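PDB 6L6J: Oxidored_FMN domain-containing protein from [Pseudomonas] geniculata N1, which probably oxidises the amine 6-hydroxypseudooxynicotine, using FMN and a [4Fe-4S] cluster as cofactors. Local coordinates for residues G268-Q278 / V296-A304; E430-W439 / Y532-R543. All coordinates share one frame; numbering follows the deposited sequence.

Contact 1 (G268-Q278 / V296-A304); sequences GSSRFFEEGQQ and VGRFTSPDA. With FMN (flavin mononucleotide), chain B.
Arg298 and Glu274 meet with their flat groups turned steeply against each other, the guanidinium and carboxylate planes lying 72° apart. Arg298 NH1 reaches Glu274 OE1 at 3.3 Å in a salt bridge; the oxygen sits at the guanidinium edge, but the nitrogen approaches it from well above the carboxylate plane. At the same edge Arg298 NH2 bonds weakly to Phe273 O, a 2.8 Å pair bent to 116° at the hydrogen. One guanidinium face is covered by Ser270, whose CB lies 3.8 Å from Arg298 NH2 while its OG turns to Ile345 O. Glu274 has a second charged mate in Arg441.

The neighbouring Glu275 points its carboxylate elsewhere. With CG anti to the carbonyl carbon (chi1 -81°) and the chain extended beyond it, OE1 accepts from Thr300 N at 3.1 Å and, weakly, from Ser301 N at 3.3 Å. One oxygen thus collects two successive amides just ahead of helix 302-310, whose N-cap is Ser301. Just past Glu275 the backbones close up, and Gly276 N donates to Gly297 O at 2.8 Å. Farther along, Gln278 crosses Val296, its CG 3.6 Å from Val296 O, and its NE2 bonds Asp266, itself an FMN ligand.

The loop after helix 263-266 thus packs behind the turn after strand 293-296. That turn supplies Arg298 N, which donates a weak 2.9 Å bond to O1P of FMN; with Arg321, after strand 316-319, which also bonds the cofactor, it forms the phosphate site typical of FMN-binding TIM barrels.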
loop_
_atom_site.group_PDB
_atom_site.type_symbol
_atom_site.label_atom_id
_atom_site.label_comp_id
_atom_site.label_asym_id
_atom_site.label_seq_id
_atom_site.Cartn_x
_atom_site.Cartn_y
_atom_site.Cartn_z
ATOM N N GLY A 268 -8.086 -1.541 1.963
ATOM C CA GLY A 268 -8.583 -2.616 1.099
ATOM C C GLY A 268 -7.885 -2.658 -0.253
ATOM O O GLY A 268 -8.071 -1.756 -1.028
ATOM N N SER A 269 -7.161 -3.745 -0.540
ATOM C CA SER A 269 -6.504 -4.012 -1.849
ATOM C C SER A 269 -7.538 -3.956 -2.974
ATOM O O SER A 269 -8.677 -4.359 -2.722
ATOM C CB SER A 269 -5.828 -5.340 -1.833
ATOM O OG SER A 269 -5.760 -5.869 -3.140
ATOM N N SER A 270 -7.142 -3.514 -4.171
ATOM C CA SER A 270 -8.019 -3.403 -5.376
ATOM C C SER A 270 -8.525 -4.786 -5.832
ATOM O O SER A 270 -9.566 -4.818 -6.530
ATOM C CB SER A 270 -7.347 -2.657 -6.507
ATOM O OG SER A 270 -6.375 -3.464 -7.169
ATOM N N ARG A 271 -7.830 -5.875 -5.469
ATOM C CA ARG A 271 -8.312 -7.275 -5.700
ATOM C C ARG A 271 -9.688 -7.540 -5.023
ATOM O O ARG A 271 -10.377 -8.506 -5.398
ATOM C CB ARG A 271 -7.265 -8.299 -5.218
ATOM C CG ARG A 271 -6.110 -8.508 -6.189
ATOM C CD ARG A 271 -5.517 -9.888 -6.146
ATOM N NE ARG A 271 -4.641 -10.079 -4.999
ATOM C CZ ARG A 271 -4.055 -11.230 -4.663
ATOM N NH1 ARG A 271 -4.261 -12.344 -5.360
ATOM N NH2 ARG A 271 -3.243 -11.252 -3.621
ATOM N N PHE A 272 -10.101 -6.749 -4.033
ATOM C CA PHE A 272 -11.259 -7.092 -3.177
ATOM C C PHE A 272 -12.138 -5.874 -2.867
ATOM O O PHE A 272 -13.303 -6.096 -2.493
ATOM C CB PHE A 272 -10.746 -7.789 -1.921
ATOM C CG PHE A 272 -10.023 -9.085 -2.192
ATOM C CD1 PHE A 272 -10.717 -10.199 -2.650
ATOM C CD2 PHE A 272 -8.644 -9.187 -2.015
ATOM C CE1 PHE A 272 -10.056 -11.392 -2.902
ATOM C CE2 PHE A 272 -7.981 -10.380 -2.268
ATOM C CZ PHE A 272 -8.686 -11.480 -2.709
ATOM N N PHE A 273 -11.632 -4.641 -3.004
ATOM C CA PHE A 273 -12.432 -3.413 -2.756
ATOM C C PHE A 273 -12.351 -2.515 -3.988
ATOM O O PHE A 273 -11.430 -2.728 -4.740
ATOM C CB PHE A 273 -11.948 -2.770 -1.455
ATOM C CG PHE A 273 -11.990 -3.684 -0.255
ATOM C CD1 PHE A 273 -11.006 -4.643 -0.063
ATOM C CD2 PHE A 273 -13.004 -3.586 0.694
ATOM C CE1 PHE A 273 -11.035 -5.486 1.045
ATOM C CE2 PHE A 273 -13.035 -4.429 1.797
ATOM C CZ PHE A 273 -12.050 -5.382 1.972
ATOM N N GLU A 274 -13.313 -1.609 -4.199
ATOM C CA GLU A 274 -13.187 -0.442 -5.133
ATOM C C GLU A 274 -13.459 0.851 -4.353
ATOM O O GLU A 274 -13.655 0.778 -3.126
ATOM C CB GLU A 274 -14.085 -0.601 -6.376
ATOM C CG GLU A 274 -13.643 0.218 -7.637
ATOM C CD GLU A 274 -12.255 0.018 -8.264
ATOM O OE1 GLU A 274 -11.422 -0.727 -7.701
ATOM O OE2 GLU A 274 -11.992 0.600 -9.308
ATOM N N GLU A 275 -13.419 1.992 -5.043
ATOM C CA GLU A 275 -13.550 3.352 -4.462
ATOM C C GLU A 275 -14.750 3.472 -3.525
ATOM O O GLU A 275 -15.798 2.947 -3.820
ATOM C CB GLU A 275 -13.730 4.401 -5.548
ATOM C CG GLU A 275 -12.433 4.824 -6.185
ATOM C CD GLU A 275 -12.592 6.128 -6.933
ATOM O OE1 GLU A 275 -12.612 7.223 -6.265
ATOM O OE2 GLU A 275 -12.717 6.024 -8.180
ATOM N N GLY A 276 -14.579 4.234 -2.456
ATOM C CA GLY A 276 -15.652 4.615 -1.526
ATOM C C GLY A 276 -16.439 3.408 -1.079
ATOM O O GLY A 276 -17.652 3.523 -1.047
ATOM N N GLN A 277 -15.745 2.306 -0.772
ATOM C CA GLN A 277 -16.328 1.037 -0.248
ATOM C C GLN A 277 -16.782 1.245 1.204
ATOM O O GLN A 277 -17.643 0.455 1.671
ATOM C CB GLN A 277 -15.343 -0.136 -0.382
ATOM C CG GLN A 277 -14.035 0.034 0.410
ATOM C CD GLN A 277 -14.025 -0.504 1.836
ATOM O OE1 GLN A 277 -15.021 -1.087 2.314
ATOM N NE2 GLN A 277 -12.891 -0.290 2.528
ATOM N N GLN A 278 -16.252 2.268 1.888
ATOM C CA GLN A 278 -16.514 2.507 3.335
ATOM C C GLN A 278 -17.803 3.312 3.500
ATOM O O GLN A 278 -18.298 3.411 4.648
ATOM C CB GLN A 278 -15.377 3.255 4.018
ATOM C CG GLN A 278 -14.010 2.601 3.848
ATOM C CD GLN A 278 -13.088 2.927 5.004
ATOM O OE1 GLN A 278 -13.428 3.697 5.898
ATOM N NE2 GLN A 278 -11.901 2.340 5.006
ATOM N N VAL A 296 -12.285 7.985 4.190
ATOM C CA VAL A 296 -11.342 7.484 3.152
ATOM C C VAL A 296 -12.092 6.473 2.282
ATOM O O VAL A 296 -13.067 5.875 2.764
ATOM C CB VAL A 296 -10.076 6.898 3.817
ATOM C CG1 VAL A 296 -9.294 7.972 4.581
ATOM C CG2 VAL A 296 -10.417 5.739 4.749
ATOM N N GLY A 297 -11.668 6.317 1.029
ATOM C CA GLY A 297 -12.243 5.318 0.113
ATOM C C GLY A 297 -11.372 5.094 -1.097
ATOM O O GLY A 297 -11.893 4.911 -2.190
ATOM N N ARG A 298 -10.070 5.123 -0.918
ATOM C CA ARG A 298 -9.096 5.064 -2.040
ATOM C C ARG A 298 -9.539 6.047 -3.131
ATOM O O ARG A 298 -9.516 5.675 -4.321
ATOM C CB ARG A 298 -8.973 3.633 -2.572
ATOM C CG ARG A 298 -7.573 3.286 -3.059
ATOM C CD ARG A 298 -7.553 2.384 -4.279
ATOM N NE ARG A 298 -8.359 1.192 -4.078
ATOM C CZ ARG A 298 -9.095 0.598 -5.009
ATOM N NH1 ARG A 298 -9.093 1.041 -6.252
ATOM N NH2 ARG A 298 -9.822 -0.455 -4.686
ATOM N N PHE A 299 -9.902 7.268 -2.726
ATOM C CA PHE A 299 -10.529 8.284 -3.609
ATOM C C PHE A 299 -9.508 8.709 -4.669
ATOM O O PHE A 299 -8.412 9.147 -4.306
ATOM C CB PHE A 299 -11.095 9.431 -2.778
ATOM C CG PHE A 299 -12.265 9.063 -1.896
ATOM C CD1 PHE A 299 -13.402 8.451 -2.421
ATOM C CD2 PHE A 299 -12.258 9.376 -0.543
ATOM C CE1 PHE A 299 -14.484 8.151 -1.605
ATOM C CE2 PHE A 299 -13.351 9.093 0.264
ATOM C CZ PHE A 299 -14.459 8.477 -0.268
ATOM N N THR A 300 -9.877 8.557 -5.945
ATOM C CA THR A 300 -9.033 8.839 -7.141
ATOM C C THR A 300 -9.808 9.640 -8.191
ATOM O O THR A 300 -9.168 10.431 -8.899
ATOM C CB THR A 300 -8.537 7.532 -7.774
ATOM O OG1 THR A 300 -8.250 6.623 -6.706
ATOM C CG2 THR A 300 -7.326 7.755 -8.654
ATOM N N SER A 301 -11.107 9.349 -8.349
ATOM C CA SER A 301 -12.067 10.064 -9.230
ATOM C C SER A 301 -12.463 11.390 -8.591
ATOM O O SER A 301 -13.085 11.415 -7.524
ATOM C CB SER A 301 -13.300 9.239 -9.519
ATOM O OG SER A 301 -14.258 9.977 -10.301
ATOM N N PRO A 302 -12.140 12.527 -9.246
ATOM C CA PRO A 302 -12.566 13.839 -8.756
ATOM C C PRO A 302 -14.091 13.982 -8.635
ATOM O O PRO A 302 -14.530 14.683 -7.737
ATOM C CB PRO A 302 -12.026 14.829 -9.802
ATOM C CG PRO A 302 -10.928 14.062 -10.527
ATOM C CD PRO A 302 -11.357 12.610 -10.492
ATOM N N ASP A 303 -14.850 13.311 -9.512
ATOM C CA ASP A 303 -16.345 13.339 -9.542
ATOM C C ASP A 303 -16.917 12.519 -8.374
ATOM O O ASP A 303 -17.951 12.927 -7.801
ATOM C CB ASP A 303 -16.844 12.888 -10.905
ATOM C CG ASP A 303 -16.361 13.797 -12.020
ATOM O OD1 ASP A 303 -16.261 15.012 -11.776
ATOM O OD2 ASP A 303 -16.068 13.295 -13.113
ATOM N N ALA A 304 -16.250 11.428 -8.001
ATOM C CA ALA A 304 -16.592 10.638 -6.800
ATOM C C ALA A 304 -16.446 11.551 -5.578
ATOM O O ALA A 304 -17.359 11.508 -4.680
ATOM C CB ALA A 304 -15.701 9.419 -6.702
HETATM N N1 FMN B . -3.806 4.529 9.572
HETATM C C2 FMN B . -3.532 4.973 10.840
HETATM O O2 FMN B . -4.485 5.334 11.537
HETATM N N3 FMN B . -2.305 5.076 11.367
HETATM C C4 FMN B . -1.220 4.731 10.653
HETATM O O4 FMN B . -0.094 4.821 11.140
HETATM C C4A FMN B . -1.413 4.209 9.272
HETATM N N5 FMN B . -0.362 3.837 8.502
HETATM C C5A FMN B . -0.586 3.444 7.227
HETATM C C6 FMN B . 0.495 3.134 6.406
HETATM C C7 FMN B . 0.259 2.752 5.100
HETATM C C7M FMN B . 1.415 2.364 4.262
HETATM C C8 FMN B . -1.105 2.704 4.561
HETATM C C8M FMN B . -1.386 2.256 3.156
HETATM C C9 FMN B . -2.180 3.009 5.352
HETATM C C9A FMN B . -1.985 3.393 6.672
HETATM N N10 FMN B . -3.069 3.755 7.484
HETATM C C10 FMN B . -2.801 4.160 8.769
HETATM C "C1'" FMN B . -4.486 3.732 7.000
HETATM C "C2'" FMN B . -4.797 4.981 6.197
HETATM O "O2'" FMN B . -4.755 6.073 7.098
HETATM C "C3'" FMN B . -6.150 4.939 5.552
HETATM O "O3'" FMN B . -7.146 4.920 6.575
HETATM C "C4'" FMN B . -6.364 3.750 4.616
HETATM O "O4'" FMN B . -5.195 3.550 3.787
HETATM C "C5'" FMN B . -7.617 3.931 3.771
HETATM O "O5'" FMN B . -7.448 5.087 2.969
HETATM P P FMN B . -6.890 4.963 1.453
HETATM O O1P FMN B . -7.923 4.158 0.697
HETATM O O2P FMN B . -6.788 6.397 1.038
HETATM O O3P FMN B . -5.548 4.266 1.575
#

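Contact 2 (E430-W439 / Y532-R543); sequences ERRLPRLSAW and YMAAVVADRLAR. With SO4 (sulfate ion), chain E.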
loop_
_atom_site.group_PDB
_atom_site.type_symbol
_atom_site.label_atom_id
_atom_site.label_comp_id
_atom_site.label_asym_id
_atom_site.label_seq_id
_atom_site.Cartn_x
_atom_site.Cartn_y
_atom_site.Cartn_z
ATOM N N GLU A 430 -1.688 -9.934 -17.584
ATOM C CA GLU A 430 -1.934 -9.939 -16.108
ATOM C C GLU A 430 -3.200 -9.138 -15.778
ATOM O O GLU A 430 -3.979 -9.621 -14.926
ATOM C CB GLU A 430 -0.757 -9.364 -15.304
ATOM C CG GLU A 430 0.358 -10.348 -15.049
ATOM C CD GLU A 430 1.328 -9.951 -13.943
ATOM O OE1 GLU A 430 0.867 -9.584 -12.850
ATOM O OE2 GLU A 430 2.544 -10.000 -14.177
ATOM N N ARG A 431 -3.382 -7.960 -16.392
ATOM C CA ARG A 431 -4.518 -7.033 -16.073
ATOM C C ARG A 431 -5.854 -7.686 -16.435
ATOM O O ARG A 431 -6.862 -7.246 -15.869
ATOM C CB ARG A 431 -4.416 -5.682 -16.793
ATOM C CG ARG A 431 -4.758 -5.723 -18.275
ATOM C CD ARG A 431 -4.405 -4.435 -18.981
ATOM N NE ARG A 431 -5.206 -3.309 -18.489
ATOM C CZ ARG A 431 -5.004 -2.025 -18.800
ATOM N NH1 ARG A 431 -4.009 -1.665 -19.599
ATOM N NH2 ARG A 431 -5.786 -1.099 -18.283
ATOM N N ARG A 432 -5.843 -8.697 -17.317
ATOM C CA ARG A 432 -7.041 -9.470 -17.761
ATOM C C ARG A 432 -7.311 -10.698 -16.879
ATOM O O ARG A 432 -8.347 -11.347 -17.104
ATOM C CB ARG A 432 -6.861 -9.910 -19.218
ATOM C CG ARG A 432 -7.068 -8.789 -20.231
ATOM C CD ARG A 432 -6.347 -9.112 -21.510
ATOM N NE ARG A 432 -6.705 -8.222 -22.593
ATOM C CZ ARG A 432 -6.105 -7.066 -22.895
ATOM N NH1 ARG A 432 -5.110 -6.593 -22.159
ATOM N NH2 ARG A 432 -6.522 -6.364 -23.941
ATOM N N LEU A 433 -6.421 -11.033 -15.935
ATOM C CA LEU A 433 -6.668 -12.119 -14.947
ATOM C C LEU A 433 -7.622 -11.610 -13.870
ATOM O O LEU A 433 -7.638 -10.422 -13.558
ATOM C CB LEU A 433 -5.351 -12.568 -14.310
ATOM C CG LEU A 433 -4.380 -13.310 -15.218
ATOM C CD1 LEU A 433 -3.088 -13.582 -14.473
ATOM C CD2 LEU A 433 -4.988 -14.600 -15.744
ATOM N N PRO A 434 -8.427 -12.485 -13.229
ATOM C CA PRO A 434 -9.410 -12.034 -12.248
ATOM C C PRO A 434 -8.767 -11.245 -11.094
ATOM O O PRO A 434 -7.778 -11.680 -10.528
ATOM C CB PRO A 434 -10.042 -13.330 -11.722
ATOM C CG PRO A 434 -9.776 -14.341 -12.805
ATOM C CD PRO A 434 -8.422 -13.950 -13.367
ATOM N N ARG A 435 -9.362 -10.085 -10.846
ATOM C CA ARG A 435 -9.179 -9.092 -9.747
ATOM C C ARG A 435 -7.839 -8.364 -9.857
ATOM O O ARG A 435 -7.547 -7.598 -8.934
ATOM C CB ARG A 435 -9.590 -9.633 -8.371
ATOM C CG ARG A 435 -8.800 -10.770 -7.765
ATOM C CD ARG A 435 -9.717 -11.771 -7.062
ATOM N NE ARG A 435 -10.747 -11.115 -6.286
ATOM C CZ ARG A 435 -11.848 -11.680 -5.798
ATOM N NH1 ARG A 435 -12.066 -12.967 -5.956
ATOM N NH2 ARG A 435 -12.718 -10.956 -5.111
ATOM N N LEU A 436 -7.207 -8.394 -11.032
ATOM C CA LEU A 436 -5.939 -7.670 -11.299
ATOM C C LEU A 436 -6.179 -6.528 -12.280
ATOM O O LEU A 436 -5.215 -6.028 -12.844
ATOM C CB LEU A 436 -4.911 -8.647 -11.882
ATOM C CG LEU A 436 -4.236 -9.605 -10.907
ATOM C CD1 LEU A 436 -2.947 -10.106 -11.522
ATOM C CD2 LEU A 436 -3.970 -8.959 -9.551
ATOM N N SER A 437 -7.420 -6.096 -12.448
ATOM C CA SER A 437 -7.832 -5.113 -13.483
ATOM C C SER A 437 -7.191 -3.750 -13.229
ATOM O O SER A 437 -6.618 -3.197 -14.195
ATOM C CB SER A 437 -9.322 -4.996 -13.560
ATOM O OG SER A 437 -9.668 -4.237 -14.686
ATOM N N ALA A 438 -7.326 -3.212 -12.008
ATOM C CA ALA A 438 -6.777 -1.888 -11.597
ATOM C C ALA A 438 -5.267 -1.769 -11.888
ATOM O O ALA A 438 -4.804 -0.657 -12.066
ATOM C CB ALA A 438 -7.031 -1.661 -10.133
ATOM N N TRP A 439 -4.504 -2.869 -11.937
ATOM C CA TRP A 439 -3.027 -2.808 -12.125
ATOM C C TRP A 439 -2.698 -2.331 -13.550
ATOM O O TRP A 439 -1.526 -2.005 -13.792
ATOM C CB TRP A 439 -2.334 -4.137 -11.765
ATOM C CG TRP A 439 -2.539 -4.566 -10.335
ATOM C CD1 TRP A 439 -3.514 -4.163 -9.454
ATOM C CD2 TRP A 439 -1.771 -5.544 -9.632
ATOM N NE1 TRP A 439 -3.387 -4.805 -8.255
ATOM C CE2 TRP A 439 -2.332 -5.672 -8.344
ATOM C CE3 TRP A 439 -0.675 -6.333 -9.981
ATOM C CZ2 TRP A 439 -1.828 -6.566 -7.406
ATOM C CZ3 TRP A 439 -0.182 -7.226 -9.056
ATOM C CH2 TRP A 439 -0.755 -7.337 -7.785
ATOM N N TYR A 532 0.755 -13.278 -5.521
ATOM C CA TYR A 532 -0.631 -13.295 -6.068
ATOM C C TYR A 532 -0.791 -14.242 -7.265
ATOM O O TYR A 532 -1.919 -14.646 -7.529
ATOM C CB TYR A 532 -1.001 -11.882 -6.523
ATOM C CG TYR A 532 -0.128 -11.356 -7.635
ATOM C CD1 TYR A 532 1.038 -10.670 -7.357
ATOM C CD2 TYR A 532 -0.474 -11.522 -8.964
ATOM C CE1 TYR A 532 1.836 -10.142 -8.359
ATOM C CE2 TYR A 532 0.311 -11.010 -9.980
ATOM C CZ TYR A 532 1.472 -10.317 -9.682
ATOM O OH TYR A 532 2.244 -9.814 -10.694
ATOM N N MET A 533 0.271 -14.548 -8.013
ATOM C CA MET A 533 0.129 -15.193 -9.342
ATOM C C MET A 533 -0.560 -16.556 -9.223
ATOM O O MET A 533 -1.377 -16.888 -10.095
ATOM C CB MET A 533 1.468 -15.387 -10.039
ATOM C CG MET A 533 1.348 -16.044 -11.410
ATOM S SD MET A 533 0.119 -15.270 -12.515
ATOM C CE MET A 533 1.116 -13.990 -13.278
ATOM N N ALA A 534 -0.263 -17.325 -8.193
ATOM C CA ALA A 534 -0.846 -18.673 -8.029
ATOM C C ALA A 534 -2.287 -18.549 -7.539
ATOM O O ALA A 534 -3.119 -19.352 -8.011
ATOM C CB ALA A 534 -0.003 -19.523 -7.113
ATOM N N ALA A 535 -2.577 -17.620 -6.620
ATOM C CA ALA A 535 -3.943 -17.440 -6.072
ATOM C C ALA A 535 -4.830 -16.936 -7.210
ATOM O O ALA A 535 -6.027 -17.316 -7.277
ATOM C CB ALA A 535 -3.978 -16.493 -4.893
ATOM N N VAL A 536 -4.255 -16.139 -8.094
ATOM C CA VAL A 536 -5.016 -15.536 -9.220
ATOM C C VAL A 536 -5.338 -16.637 -10.240
ATOM O O VAL A 536 -6.469 -16.627 -10.762
ATOM C CB VAL A 536 -4.273 -14.315 -9.810
ATOM C CG1 VAL A 536 -4.947 -13.755 -11.045
ATOM C CG2 VAL A 536 -4.134 -13.214 -8.772
ATOM N N VAL A 537 -4.416 -17.562 -10.512
ATOM C CA VAL A 537 -4.662 -18.617 -11.541
ATOM C C VAL A 537 -5.740 -19.537 -10.966
ATOM O O VAL A 537 -6.697 -19.824 -11.682
ATOM C CB VAL A 537 -3.403 -19.369 -12.025
ATOM C CG1 VAL A 537 -2.357 -18.431 -12.589
ATOM C CG2 VAL A 537 -2.786 -20.226 -10.972
ATOM N N ALA A 538 -5.635 -19.874 -9.686
ATOM C CA ALA A 538 -6.620 -20.701 -8.950
ATOM C C ALA A 538 -8.017 -20.133 -9.197
ATOM O O ALA A 538 -8.893 -20.866 -9.679
ATOM C CB ALA A 538 -6.286 -20.723 -7.474
ATOM N N ASP A 539 -8.184 -18.837 -8.918
ATOM C CA ASP A 539 -9.460 -18.099 -9.076
ATOM C C ASP A 539 -9.933 -18.257 -10.519
ATOM O O ASP A 539 -11.063 -18.693 -10.717
ATOM C CB ASP A 539 -9.307 -16.629 -8.698
ATOM C CG ASP A 539 -10.611 -15.991 -8.259
ATOM O OD1 ASP A 539 -11.615 -16.150 -8.979
ATOM O OD2 ASP A 539 -10.623 -15.387 -7.178
ATOM N N ARG A 540 -9.078 -17.918 -11.477
ATOM C CA ARG A 540 -9.356 -18.035 -12.930
ATOM C C ARG A 540 -9.879 -19.438 -13.232
ATOM O O ARG A 540 -10.860 -19.551 -13.994
ATOM C CB ARG A 540 -8.078 -17.754 -13.720
ATOM C CG ARG A 540 -8.227 -17.872 -15.225
ATOM C CD ARG A 540 -8.935 -16.664 -15.788
ATOM N NE ARG A 540 -8.980 -16.749 -17.243
ATOM C CZ ARG A 540 -10.005 -17.233 -17.958
ATOM N NH1 ARG A 540 -11.110 -17.673 -17.355
ATOM N NH2 ARG A 540 -9.903 -17.249 -19.285
ATOM N N LEU A 541 -9.244 -20.459 -12.650
ATOM C CA LEU A 541 -9.487 -21.885 -12.964
ATOM C C LEU A 541 -10.782 -22.363 -12.313
ATOM O O LEU A 541 -11.530 -23.138 -12.960
ATOM C CB LEU A 541 -8.318 -22.720 -12.454
ATOM C CG LEU A 541 -7.024 -22.640 -13.256
ATOM C CD1 LEU A 541 -5.886 -23.222 -12.435
ATOM C CD2 LEU A 541 -7.148 -23.375 -14.587
ATOM N N ALA A 542 -11.037 -21.976 -11.066
ATOM C CA ALA A 542 -12.293 -22.361 -10.379
ATOM C C ALA A 542 -13.468 -21.769 -11.190
ATOM O O ALA A 542 -14.448 -22.513 -11.486
ATOM C CB ALA A 542 -12.277 -21.923 -8.929
ATOM N N ARG A 543 -13.329 -20.520 -11.630
ATOM C CA ARG A 543 -14.359 -19.786 -12.411
ATOM C C ARG A 543 -14.549 -20.375 -13.810
ATOM O O ARG A 543 -15.499 -19.986 -14.442
ATOM C CB ARG A 543 -13.963 -18.318 -12.612
ATOM C CG ARG A 543 -14.018 -17.478 -11.352
ATOM C CD ARG A 543 -13.805 -16.042 -11.752
ATOM N NE ARG A 543 -13.304 -15.217 -10.663
ATOM C CZ ARG A 543 -13.324 -13.893 -10.654
ATOM N NH1 ARG A 543 -13.827 -13.242 -11.691
ATOM N NH2 ARG A 543 -12.841 -13.240 -9.608
HETATM S S SO4 E . -9.659 -8.819 -25.209
HETATM O O1 SO4 E . -10.146 -7.482 -25.561
HETATM O O2 SO4 E . -8.267 -8.753 -24.747
HETATM O O3 SO4 E . -10.494 -9.360 -24.139
HETATM O O4 SO4 E . -9.739 -9.686 -26.383
#
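Tyr532 OH donates a 2.6 Å hydrogen bond to Glu430 OE1, on the syn side of the carboxylate; OE2 of the same acid pairs with Arg426, a residue of the ADP site. Having CG between the backbone N and the carbonyl carbon (chi1 62°), Tyr532 presents a ring face to the edge of Trp439, an edge-to-face pair with centroids 4.8 Å apart and planes at 73°. Leu436 CD1 touches the ring from another direction, 3.7 Å from Tyr532 CE2. With an alanine here, Glu430 OE1 would probably lose its hydroxyl donor and a gap open beside the Trp439 edge and Leu436. The contact sets the loop after helix 426-430, in the NAD(P)-binding Rossmann-like part, against helix 533-542 of the OYE-like second alpha/beta domain. One turn into that helix, Val536 CG1 packs 3.5 Å from Leu433 CB. Toward the helix C-terminus Asp539 holds two arginines: Arg435 NH1 meets OD2 at 3.1 Å, with that oxygen in its guanidinium plane, and Arg543 NE meets OD1 at 2.6 Å. Arg435 NE bonds instead to Arg271 O of the barrel loop. Pro434 CB, 3.5 Å from Arg543 CZ, lies over the centre of the Arg543 guanidinium face.

How the contacts relate
Contact 1 closes before contact 2 opens along the chain, and their centres are 19 Å apart. The first belongs to the FMN-binding barrel; the second joins the Rossmann-like part to the second alpha/beta domain. They nevertheless touch: Arg271 O lies 2.8 Å from Arg435 NE, a probable hydrogen bond, and Arg271 NH1 packs 3.5 Å from Tyr532 CB. Residues of both also pack on helix 567-577, Arg271 and Phe272 from contact 1 and Arg435, Ala535 and Asp539 from contact 2. Near this junction Trp439 approaches Cys347, a cluster ligand, and Arg298 comes near the cluster, placing the domain interface alongside the iron-sulfur site.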